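Local coordinates for protein DraIII (Deinococcus radiophilus, PDB 4L0K) that cuts double-stranded DNA at a specific recognition sequence as a type II restriction endonuclease, probably using a nuclease core of the His-Me finger class, at residues K43-P46 against R47-A50; A119-L122 against T123-Y127; S137-K140 against N141-E145; F196-R199 against F200-V203. One frame throughout, in Å; residues are numbered along the deposited sequence.

Overall arrangement
The four contacts follow one another along the chain without interleaving, and each is local, joining residues up to five apart. Contact 1 spans the break between helices 39-44 and 46-57, contact 2 the last turns of helix 112-126, contact 3 the start of helix 137-147, and contact 4 the passage from strand 194-198 into helix 199-205. Contact 2 is the most central; it touches contact 3, centres about 11 Å apart, and contact 4, centres about 17 Å apart. Contact 1 lies about 12 Å from contact 2, centre to centre, without touching it. Helix 112-126 thus joins the helical part to the strand-helix element of contact 4, which also meets the second subunit.

Contact 1: K43-P46 against R47-A50; sequences KTHP and RIAA
H45 and P46 meet I48, A49 and A50 where a helix starts directly after a kink, H45 leaving the helical path between helices 39-44 and 46-57. H45 is the N-cap of helix 46-57 by its backbone: its O takes an almost straight bond from A49 N (3.0 Å, N-H...O angle 174°), and a weak, bent one from I48 N at the same length. The next rung joins A50 N to P46 O at 2.9 Å. Proline suits this first helical position because the nitrogen there has no earlier carbonyl to bond, so nothing is lost by its lack of a hydrogen, while its ring holds the backbone at a helical phi. A50 CB packs 3.5 Å from P46 O.

The H45 imidazole stands beside I48, the two side chains pointing the same way. The backbone turn sets H45 CB 3.9 Å from I48 CB. H45 CG and I48 CG1 both stand anti to their carbonyl carbons (chi1 -63° in H45), and I48 CD1 then comes 4.0 Å from H45 CD2, an oblique approach to the ring. T44 OG1 meets H45 ND1 at 2.9 Å in a hydrogen bond that would hold the ring's rotation; T44 OG1 also bonds L41 O. The R47 chain is extended from CG to NE, fitting an exposed arginine.

I48 faces inward, packing on L41 of helix 39-44 and on I166 and F169 from loops, while A49 lies on S42 and P133 covers H45 and T44.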
loop_
_atom_site.group_PDB
_atom_site.type_symbol
_atom_site.label_atom_id
_atom_site.label_comp_id
_atom_site.label_asym_id
_atom_site.label_seq_id
_atom_site.Cartn_x
_atom_site.Cartn_y
_atom_site.Cartn_z
ATOM N N LYS A 43 -7.378 22.962 -21.694
ATOM C CA LYS A 43 -6.630 23.613 -22.747
ATOM C C LYS A 43 -5.140 23.631 -22.378
ATOM O O LYS A 43 -4.296 23.406 -23.246
ATOM C CB LYS A 43 -7.183 25.023 -23.007
ATOM C CG LYS A 43 -6.595 25.716 -24.204
ATOM C CD LYS A 43 -6.333 27.186 -23.905
ATOM C CE LYS A 43 -7.571 27.893 -23.394
ATOM N NZ LYS A 43 -7.211 28.914 -22.379
ATOM N N THR A 44 -4.820 23.844 -21.092
ATOM C CA THR A 44 -3.414 23.999 -20.686
ATOM C C THR A 44 -2.728 22.712 -20.216
ATOM O O THR A 44 -1.520 22.533 -20.423
ATOM C CB THR A 44 -3.244 25.029 -19.561
ATOM O OG1 THR A 44 -3.989 24.600 -18.407
ATOM C CG2 THR A 44 -3.711 26.412 -20.019
ATOM N N HIS A 45 -3.483 21.836 -19.560
ATOM C CA HIS A 45 -2.921 20.592 -19.037
ATOM C C HIS A 45 -3.899 19.451 -19.176
ATOM O O HIS A 45 -4.558 19.078 -18.190
ATOM C CB HIS A 45 -2.550 20.733 -17.560
ATOM C CG HIS A 45 -1.489 21.751 -17.298
ATOM N ND1 HIS A 45 -1.750 23.105 -17.276
ATOM C CD2 HIS A 45 -0.165 21.616 -17.044
ATOM C CE1 HIS A 45 -0.628 23.761 -17.034
ATOM N NE2 HIS A 45 0.347 22.880 -16.892
ATOM N N PRO A 46 -3.980 18.873 -20.386
ATOM C CA PRO A 46 -5.003 17.862 -20.688
ATOM C C PRO A 46 -5.013 16.710 -19.680
ATOM O O PRO A 46 -6.072 16.369 -19.154
ATOM C CB PRO A 46 -4.624 17.373 -22.095
ATOM C CG PRO A 46 -3.916 18.549 -22.717
ATOM C CD PRO A 46 -3.161 19.213 -21.566
ATOM N N ARG A 47 -3.860 16.117 -19.404
ATOM C CA ARG A 47 -3.839 14.983 -18.471
ATOM C C ARG A 47 -4.204 15.356 -17.035
ATOM O O ARG A 47 -4.758 14.539 -16.307
ATOM C CB ARG A 47 -2.534 14.199 -18.543
ATOM C CG ARG A 47 -2.488 13.304 -19.788
ATOM C CD ARG A 47 -1.103 12.713 -20.053
ATOM N NE ARG A 47 -1.164 11.720 -21.121
ATOM C CZ ARG A 47 -0.142 11.379 -21.902
ATOM N NH1 ARG A 47 1.039 11.961 -21.745
ATOM N NH2 ARG A 47 -0.304 10.455 -22.850
ATOM N N ILE A 48 -3.942 16.589 -16.626
ATOM C CA ILE A 48 -4.324 16.963 -15.268
ATOM C C ILE A 48 -5.842 17.103 -15.199
ATOM O O ILE A 48 -6.467 16.574 -14.278
ATOM C CB ILE A 48 -3.620 18.238 -14.747
ATOM C CG1 ILE A 48 -2.115 18.000 -14.631
ATOM C CG2 ILE A 48 -4.167 18.644 -13.359
ATOM C CD1 ILE A 48 -1.368 19.228 -14.115
ATOM N N ALA A 49 -6.430 17.794 -16.175
ATOM C CA ALA A 49 -7.895 17.904 -16.248
ATOM C C ALA A 49 -8.546 16.522 -16.261
ATOM O O ALA A 49 -9.494 16.262 -15.495
ATOM C CB ALA A 49 -8.322 18.693 -17.482
ATOM N N ALA A 50 -8.021 15.632 -17.107
ATOM C CA ALA A 50 -8.599 14.285 -17.229
ATOM C C ALA A 50 -8.431 13.480 -15.944
ATOM O O ALA A 50 -9.328 12.740 -15.555
ATOM C CB ALA A 50 -8.023 13.525 -18.426
#

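Contact 2: A119-L122 against T123-Y127; sequences ARKL and TWLAY
The final turns of helix 112-126 hold this contact, in which A119, K121 and L122 meet T123, W124 and L125 one turn further on. Regular i to i+4 bonds run through it, but one carbonyl does double duty: A119 O accepts both T123 N (3.0 Å) and T123 OG1 (2.8 Å), the two arriving from opposite faces of its plane. The hydroxyl reaches back because OG1 lies beside its own backbone nitrogen (chi1 -49°). A threonine can therefore be buried here, its polar group satisfied by the helix itself and its methyl left for packing.

K121 is used mainly for its hydrocarbon. Its chain bends at chi2 (63°) and again at the last torsion, so CE rests 3.8 Å from L125 CD2 and 3.9 Å from W124 CE3, an oblique approach to the indole. The charged NZ then goes on to the carbonyl oxygens of A191 and V194, a fitting end for a lysine whose stem is partly covered. L122 and L125 cross obliquely, with L122 CD1 3.9 Å from L125 CD2.

Around the helix, W124 NE1 bonds G148 O and its ring meets F147, R120 pairs with D117 and forms a cation-pi contact with F146, L122 and T123 pack on I52 of helix 46-57, T123 touches L143 of helix 137-147, and both leucines lie against F196 of strand 194-198.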
loop_
_atom_site.group_PDB
_atom_site.type_symbol
_atom_site.label_atom_id
_atom_site.label_comp_id
_atom_site.label_asym_id
_atom_site.label_seq_id
_atom_site.Cartn_x
_atom_site.Cartn_y
_atom_site.Cartn_z
ATOM N N ALA A 119 -14.680 17.046 -8.038
ATOM C CA ALA A 119 -14.045 17.634 -9.225
ATOM C C ALA A 119 -13.790 19.152 -9.065
ATOM O O ALA A 119 -12.705 19.667 -9.415
ATOM C CB ALA A 119 -14.874 17.355 -10.476
ATOM N N ARG A 120 -14.781 19.861 -8.527
ATOM C CA ARG A 120 -14.632 21.312 -8.375
ATOM C C ARG A 120 -13.523 21.660 -7.365
ATOM O O ARG A 120 -12.702 22.557 -7.592
ATOM C CB ARG A 120 -15.955 21.957 -7.960
ATOM C CG ARG A 120 -16.716 22.658 -9.081
ATOM C CD ARG A 120 -17.962 23.360 -8.528
ATOM N NE ARG A 120 -18.867 22.407 -7.892
ATOM C CZ ARG A 120 -20.008 21.988 -8.429
ATOM N NH1 ARG A 120 -20.401 22.449 -9.614
ATOM N NH2 ARG A 120 -20.761 21.111 -7.781
ATOM N N LYS A 121 -13.500 20.918 -6.264
ATOM C CA LYS A 121 -12.546 21.158 -5.190
ATOM C C LYS A 121 -11.136 20.964 -5.691
ATOM O O LYS A 121 -10.265 21.788 -5.463
ATOM C CB LYS A 121 -12.803 20.197 -4.035
ATOM C CG LYS A 121 -11.769 20.299 -2.929
ATOM C CD LYS A 121 -11.779 21.672 -2.256
ATOM C CE LYS A 121 -10.741 21.731 -1.149
ATOM N NZ LYS A 121 -10.968 20.676 -0.114
ATOM N N LEU A 122 -10.937 19.852 -6.384
ATOM C CA LEU A 122 -9.642 19.469 -6.905
ATOM C C LEU A 122 -9.136 20.457 -7.956
ATOM O O LEU A 122 -7.929 20.723 -8.027
ATOM C CB LEU A 122 -9.744 18.059 -7.490
ATOM C CG LEU A 122 -9.194 16.893 -6.676
ATOM C CD1 LEU A 122 -8.988 17.232 -5.206
ATOM C CD2 LEU A 122 -10.072 15.675 -6.832
ATOM N N THR A 123 -10.043 20.999 -8.773
ATOM C CA THR A 123 -9.647 22.063 -9.708
ATOM C C THR A 123 -9.197 23.328 -8.960
ATOM O O THR A 123 -8.215 24.017 -9.337
ATOM C CB THR A 123 -10.803 22.443 -10.665
ATOM O OG1 THR A 123 -11.358 21.254 -11.239
ATOM C CG2 THR A 123 -10.296 23.358 -11.771
ATOM N N TRP A 124 -9.938 23.640 -7.906
ATOM C CA TRP A 124 -9.617 24.794 -7.076
ATOM C C TRP A 124 -8.223 24.634 -6.435
ATOM O O TRP A 124 -7.421 25.577 -6.421
ATOM C CB TRP A 124 -10.712 24.989 -6.024
ATOM C CG TRP A 124 -10.504 26.140 -5.066
ATOM C CD1 TRP A 124 -10.767 27.465 -5.299
ATOM C CD2 TRP A 124 -10.037 26.056 -3.709
ATOM N NE1 TRP A 124 -10.478 28.207 -4.182
ATOM C CE2 TRP A 124 -10.030 27.374 -3.192
ATOM C CE3 TRP A 124 -9.614 24.998 -2.888
ATOM C CZ2 TRP A 124 -9.601 27.667 -1.884
ATOM C CZ3 TRP A 124 -9.200 25.284 -1.579
ATOM C CH2 TRP A 124 -9.200 26.615 -1.093
ATOM N N LEU A 125 -7.934 23.435 -5.929
ATOM C CA LEU A 125 -6.629 23.150 -5.326
ATOM C C LEU A 125 -5.571 23.288 -6.397
ATOM O O LEU A 125 -4.486 23.825 -6.143
ATOM C CB LEU A 125 -6.562 21.713 -4.790
ATOM C CG LEU A 125 -6.731 21.386 -3.311
ATOM C CD1 LEU A 125 -7.028 22.627 -2.472
ATOM C CD2 LEU A 125 -7.784 20.282 -3.132
ATOM N N ALA A 126 -5.885 22.780 -7.591
ATOM C CA ALA A 126 -4.885 22.697 -8.663
ATOM C C ALA A 126 -4.404 24.086 -9.096
ATOM O O ALA A 126 -3.211 24.295 -9.334
ATOM C CB ALA A 126 -5.405 21.893 -9.856
ATOM N N TYR A 127 -5.326 25.039 -9.176
ATOM C CA TYR A 127 -4.921 26.399 -9.543
ATOM C C TYR A 127 -4.067 27.110 -8.470
ATOM O O TYR A 127 -3.560 28.203 -8.695
ATOM C CB TYR A 127 -6.143 27.244 -9.964
ATOM C CG TYR A 127 -6.531 26.992 -11.398
ATOM C CD1 TYR A 127 -5.689 27.381 -12.431
ATOM C CD2 TYR A 127 -7.728 26.357 -11.727
ATOM C CE1 TYR A 127 -6.018 27.148 -13.756
ATOM C CE2 TYR A 127 -8.073 26.124 -13.068
ATOM C CZ TYR A 127 -7.205 26.519 -14.074
ATOM O OH TYR A 127 -7.492 26.291 -15.412
#

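Contact 3: S137-K140 against N141-E145; sequences SFTK and NYLEE
K140 runs across the next turn of helix 137-147 to E144. Its CB and CG leave the backbone with CG anti to the nitrogen (chi1 176°), and CG already passes 3.7 Å from E144 OE2. The chain stays extended to CE, which lies 3.4 Å from E144 OE1, and the last torsion then folds NZ back (chi4 -66°) onto the carboxylate. There K140 NZ makes a salt bridge: it meets E144 OE2 at 3.1 Å on its syn side, 29° out of the carboxylate plane, and E144 OE1 in a weak second bond at 3.2 Å. OE1 also accepts M150 N, so the glutamate is held by a lysine and a backbone amide together. Such an i to i+4 lysine-glutamate pair suits a partly exposed helix surface.

Elsewhere round the helix the same spacing brings apolar groups together. Y142 CB lies over one face of the F138 ring, toward its rim, the two rings being oblique with centroids 5.4 Å apart. T139 CG2 and L143 CD1 touch at 3.7 Å, side by side.

The T139/L143 side turns toward helix 112-126, L143 packing on R120 and W124, and T139 on Y127 near that helix's C-terminal end; F138 lies instead on L24 and P36. Y142 OH bonds Q23 O and R120 NH1 while its ring meets F146, and D136, just before the helix, bonds T139 OG1.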
loop_
_atom_site.group_PDB
_atom_site.type_symbol
_atom_site.label_atom_id
_atom_site.label_comp_id
_atom_site.label_asym_id
_atom_site.label_seq_id
_atom_site.Cartn_x
_atom_site.Cartn_y
_atom_site.Cartn_z
ATOM N N SER A 137 -10.938 34.508 -15.729
ATOM C CA SER A 137 -11.781 35.122 -14.710
ATOM C C SER A 137 -13.031 34.314 -14.385
ATOM O O SER A 137 -13.460 34.278 -13.224
ATOM C CB SER A 137 -12.120 36.585 -15.046
ATOM O OG SER A 137 -12.461 36.745 -16.413
ATOM N N PHE A 138 -13.617 33.667 -15.393
ATOM C CA PHE A 138 -14.750 32.786 -15.134
ATOM C C PHE A 138 -14.386 31.666 -14.156
ATOM O O PHE A 138 -15.063 31.465 -13.150
ATOM C CB PHE A 138 -15.279 32.147 -16.412
ATOM C CG PHE A 138 -16.127 30.935 -16.149
ATOM C CD1 PHE A 138 -15.626 29.660 -16.365
ATOM C CD2 PHE A 138 -17.409 31.071 -15.628
ATOM C CE1 PHE A 138 -16.398 28.544 -16.094
ATOM C CE2 PHE A 138 -18.188 29.959 -15.357
ATOM C CZ PHE A 138 -17.680 28.692 -15.591
ATOM N N THR A 139 -13.320 30.933 -14.469
ATOM C CA THR A 139 -12.907 29.780 -13.669
ATOM C C THR A 139 -12.605 30.218 -12.250
ATOM O O THR A 139 -13.137 29.652 -11.285
ATOM C CB THR A 139 -11.650 29.132 -14.249
ATOM O OG1 THR A 139 -11.804 28.993 -15.663
ATOM C CG2 THR A 139 -11.404 27.766 -13.624
ATOM N N LYS A 140 -11.771 31.253 -12.146
ATOM C CA LYS A 140 -11.396 31.844 -10.867
ATOM C C LYS A 140 -12.609 32.220 -10.019
ATOM O O LYS A 140 -12.713 31.798 -8.863
ATOM C CB LYS A 140 -10.515 33.075 -11.081
ATOM C CG LYS A 140 -10.166 33.810 -9.793
ATOM C CD LYS A 140 -8.986 34.753 -10.000
ATOM C CE LYS A 140 -8.464 35.305 -8.677
ATOM N NZ LYS A 140 -9.455 36.181 -7.999
ATOM N N ASN A 141 -13.527 33.003 -10.591
ATOM C CA ASN A 141 -14.652 33.514 -9.812
ATOM C C ASN A 141 -15.636 32.429 -9.434
ATOM O O ASN A 141 -16.156 32.400 -8.310
ATOM C CB ASN A 141 -15.343 34.664 -10.543
ATOM C CG ASN A 141 -14.442 35.873 -10.668
ATOM O OD1 ASN A 141 -13.707 36.212 -9.732
ATOM N ND2 ASN A 141 -14.455 36.504 -11.835
ATOM N N TYR A 142 -15.874 31.534 -10.383
ATOM C CA TYR A 142 -16.756 30.397 -10.178
ATOM C C TYR A 142 -16.262 29.505 -9.021
ATOM O O TYR A 142 -17.016 29.203 -8.085
ATOM C CB TYR A 142 -16.825 29.605 -11.478
ATOM C CG TYR A 142 -17.596 28.311 -11.410
ATOM C CD1 TYR A 142 -18.932 28.260 -11.793
ATOM C CD2 TYR A 142 -16.977 27.125 -11.009
ATOM C CE1 TYR A 142 -19.633 27.079 -11.759
ATOM C CE2 TYR A 142 -17.674 25.937 -10.968
ATOM C CZ TYR A 142 -19.002 25.922 -11.350
ATOM O OH TYR A 142 -19.701 24.744 -11.315
ATOM N N LEU A 143 -14.998 29.087 -9.086
ATOM C CA LEU A 143 -14.428 28.231 -8.037
ATOM C C LEU A 143 -14.291 28.959 -6.695
ATOM O O LEU A 143 -14.595 28.388 -5.643
ATOM C CB LEU A 143 -13.086 27.630 -8.485
ATOM C CG LEU A 143 -13.259 26.658 -9.657
ATOM C CD1 LEU A 143 -11.930 26.260 -10.255
ATOM C CD2 LEU A 143 -14.062 25.421 -9.232
ATOM N N GLU A 144 -13.847 30.215 -6.739
ATOM C CA GLU A 144 -13.722 31.034 -5.531
ATOM C C GLU A 144 -15.057 31.230 -4.834
ATOM O O GLU A 144 -15.122 31.318 -3.607
ATOM C CB GLU A 144 -13.077 32.382 -5.834
ATOM C CG GLU A 144 -11.554 32.323 -5.837
ATOM C CD GLU A 144 -10.923 33.675 -6.062
ATOM O OE1 GLU A 144 -9.695 33.811 -5.845
ATOM O OE2 GLU A 144 -11.671 34.600 -6.456
ATOM N N GLU A 145 -16.126 31.272 -5.619
ATOM C CA GLU A 145 -17.467 31.371 -5.061
ATOM C C GLU A 145 -17.783 30.150 -4.201
ATOM O O GLU A 145 -18.477 30.254 -3.187
ATOM C CB GLU A 145 -18.493 31.507 -6.178
ATOM C CG GLU A 145 -19.913 31.272 -5.729
ATOM C CD GLU A 145 -20.818 32.446 -6.024
ATOM O OE1 GLU A 145 -20.294 33.524 -6.380
ATOM O OE2 GLU A 145 -22.051 32.288 -5.900
#

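Contact 4: F196-R199 against F200-V203; sequences FAHR and FCNV
The R199 guanidinium carries V203 CG1 on one face, the methyl centred 3.6 Å above its plane. R199 gets there by a bend at chi2 (94°), which turns its chain along the first helical turn toward V203. The H198 imidazole instead meets C201 SG obliquely, 3.6 Å from H198 ND1 and H198 CB. The F200 ring serves the dimer: W216 of the second subunit meets it edge to face, and K208 of that subunit makes a cation-pi contact.

H198 is the N-cap of helix 199-205: its O accepts N202 N at 2.8 Å, and R199 O accepts V203 N at 2.9 Å. A197 CB meets N202 CB at 4.1 Å. With strands 179-183 and 194-198, the helix completes a beta-beta-alpha unit, consistent with the His-Me finger family.

E180 receives R199 NH2 in a salt bridge and N202 ND2 in a hydrogen bond, so one acid ties the helix start to the neighbouring strand. C160 is modelled in disulfides with both C157 and C201, which one sulfur cannot make at once, so that assignment is doubtful; three cysteines gathered beside H198 would be consistent with a structural metal site, such as one for zinc.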
loop_
_atom_site.group_PDB
_atom_site.type_symbol
_atom_site.label_atom_id
_atom_site.label_comp_id
_atom_site.label_asym_id
_atom_site.label_seq_id
_atom_site.Cartn_x
_atom_site.Cartn_y
_atom_site.Cartn_z
ATOM N N PHE A 196 -4.906 16.824 -2.423
ATOM C CA PHE A 196 -3.814 16.100 -3.058
ATOM C C PHE A 196 -2.794 15.615 -2.026
ATOM O O PHE A 196 -2.615 16.237 -0.952
ATOM C CB PHE A 196 -3.133 16.971 -4.120
ATOM C CG PHE A 196 -4.046 17.379 -5.259
ATOM C CD1 PHE A 196 -4.755 16.436 -5.970
ATOM C CD2 PHE A 196 -4.176 18.709 -5.609
ATOM C CE1 PHE A 196 -5.589 16.806 -7.008
ATOM C CE2 PHE A 196 -5.012 19.104 -6.655
ATOM C CZ PHE A 196 -5.727 18.140 -7.350
ATOM N N ALA A 197 -2.139 14.499 -2.346
ATOM C CA ALA A 197 -1.096 13.930 -1.480
ATOM C C ALA A 197 -0.009 13.257 -2.306
ATOM O O ALA A 197 -0.298 12.682 -3.358
ATOM C CB ALA A 197 -1.694 12.928 -0.522
ATOM N N HIS A 198 1.238 13.333 -1.838
ATOM C CA HIS A 198 2.285 12.457 -2.355
ATOM C C HIS A 198 1.822 11.015 -2.302
ATOM O O HIS A 198 1.138 10.611 -1.352
ATOM C CB HIS A 198 3.552 12.535 -1.502
ATOM C CG HIS A 198 4.196 13.874 -1.508
ATOM N ND1 HIS A 198 4.087 14.749 -0.453
ATOM C CD2 HIS A 198 4.936 14.503 -2.454
ATOM C CE1 HIS A 198 4.746 15.859 -0.745
ATOM N NE2 HIS A 198 5.266 15.735 -1.952
ATOM N N ARG A 199 2.217 10.248 -3.311
ATOM C CA ARG A 199 1.972 8.812 -3.342
ATOM C C ARG A 199 2.387 8.176 -2.019
ATOM O O ARG A 199 1.581 7.510 -1.364
ATOM C CB ARG A 199 2.752 8.190 -4.491
ATOM C CG ARG A 199 2.921 6.694 -4.393
ATOM C CD ARG A 199 1.843 5.963 -5.140
ATOM N NE ARG A 199 1.884 4.535 -4.831
ATOM C CZ ARG A 199 0.852 3.704 -4.955
ATOM N NH1 ARG A 199 1.002 2.424 -4.642
ATOM N NH2 ARG A 199 -0.328 4.150 -5.386
ATOM N N PHE A 200 3.625 8.424 -1.601
ATOM C CA PHE A 200 4.108 7.848 -0.351
ATOM C C PHE A 200 3.169 8.140 0.823
ATOM O O PHE A 200 2.789 7.229 1.572
ATOM C CB PHE A 200 5.533 8.316 0.008
ATOM C CG PHE A 200 6.027 7.726 1.302
ATOM C CD1 PHE A 200 6.675 6.486 1.315
ATOM C CD2 PHE A 200 5.781 8.366 2.509
ATOM C CE1 PHE A 200 7.095 5.907 2.518
ATOM C CE2 PHE A 200 6.199 7.797 3.719
ATOM C CZ PHE A 200 6.851 6.561 3.720
ATOM N N CYS A 201 2.821 9.412 0.984
ATOM C CA CYS A 201 2.046 9.856 2.142
ATOM C C CYS A 201 0.648 9.237 2.089
ATOM O O CYS A 201 0.093 8.789 3.102
ATOM C CB CYS A 201 1.955 11.395 2.175
ATOM S SG CYS A 201 3.551 12.322 2.106
ATOM N N ASN A 202 0.096 9.208 0.882
ATOM C CA ASN A 202 -1.202 8.607 0.645
ATOM C C ASN A 202 -1.241 7.110 0.968
ATOM O O ASN A 202 -2.177 6.655 1.618
ATOM C CB ASN A 202 -1.657 8.849 -0.793
ATOM C CG ASN A 202 -3.154 8.758 -0.941
ATOM O OD1 ASN A 202 -3.891 9.065 -0.014
ATOM N ND2 ASN A 202 -3.609 8.337 -2.108
ATOM N N VAL A 203 -0.244 6.334 0.547
ATOM C CA VAL A 203 -0.273 4.924 0.961
ATOM C C VAL A 203 0.045 4.726 2.458
ATOM O O VAL A 203 -0.539 3.854 3.079
ATOM C CB VAL A 203 0.487 3.933 0.026
ATOM C CG1 VAL A 203 0.660 4.490 -1.393
ATOM C CG2 VAL A 203 1.780 3.497 0.621
#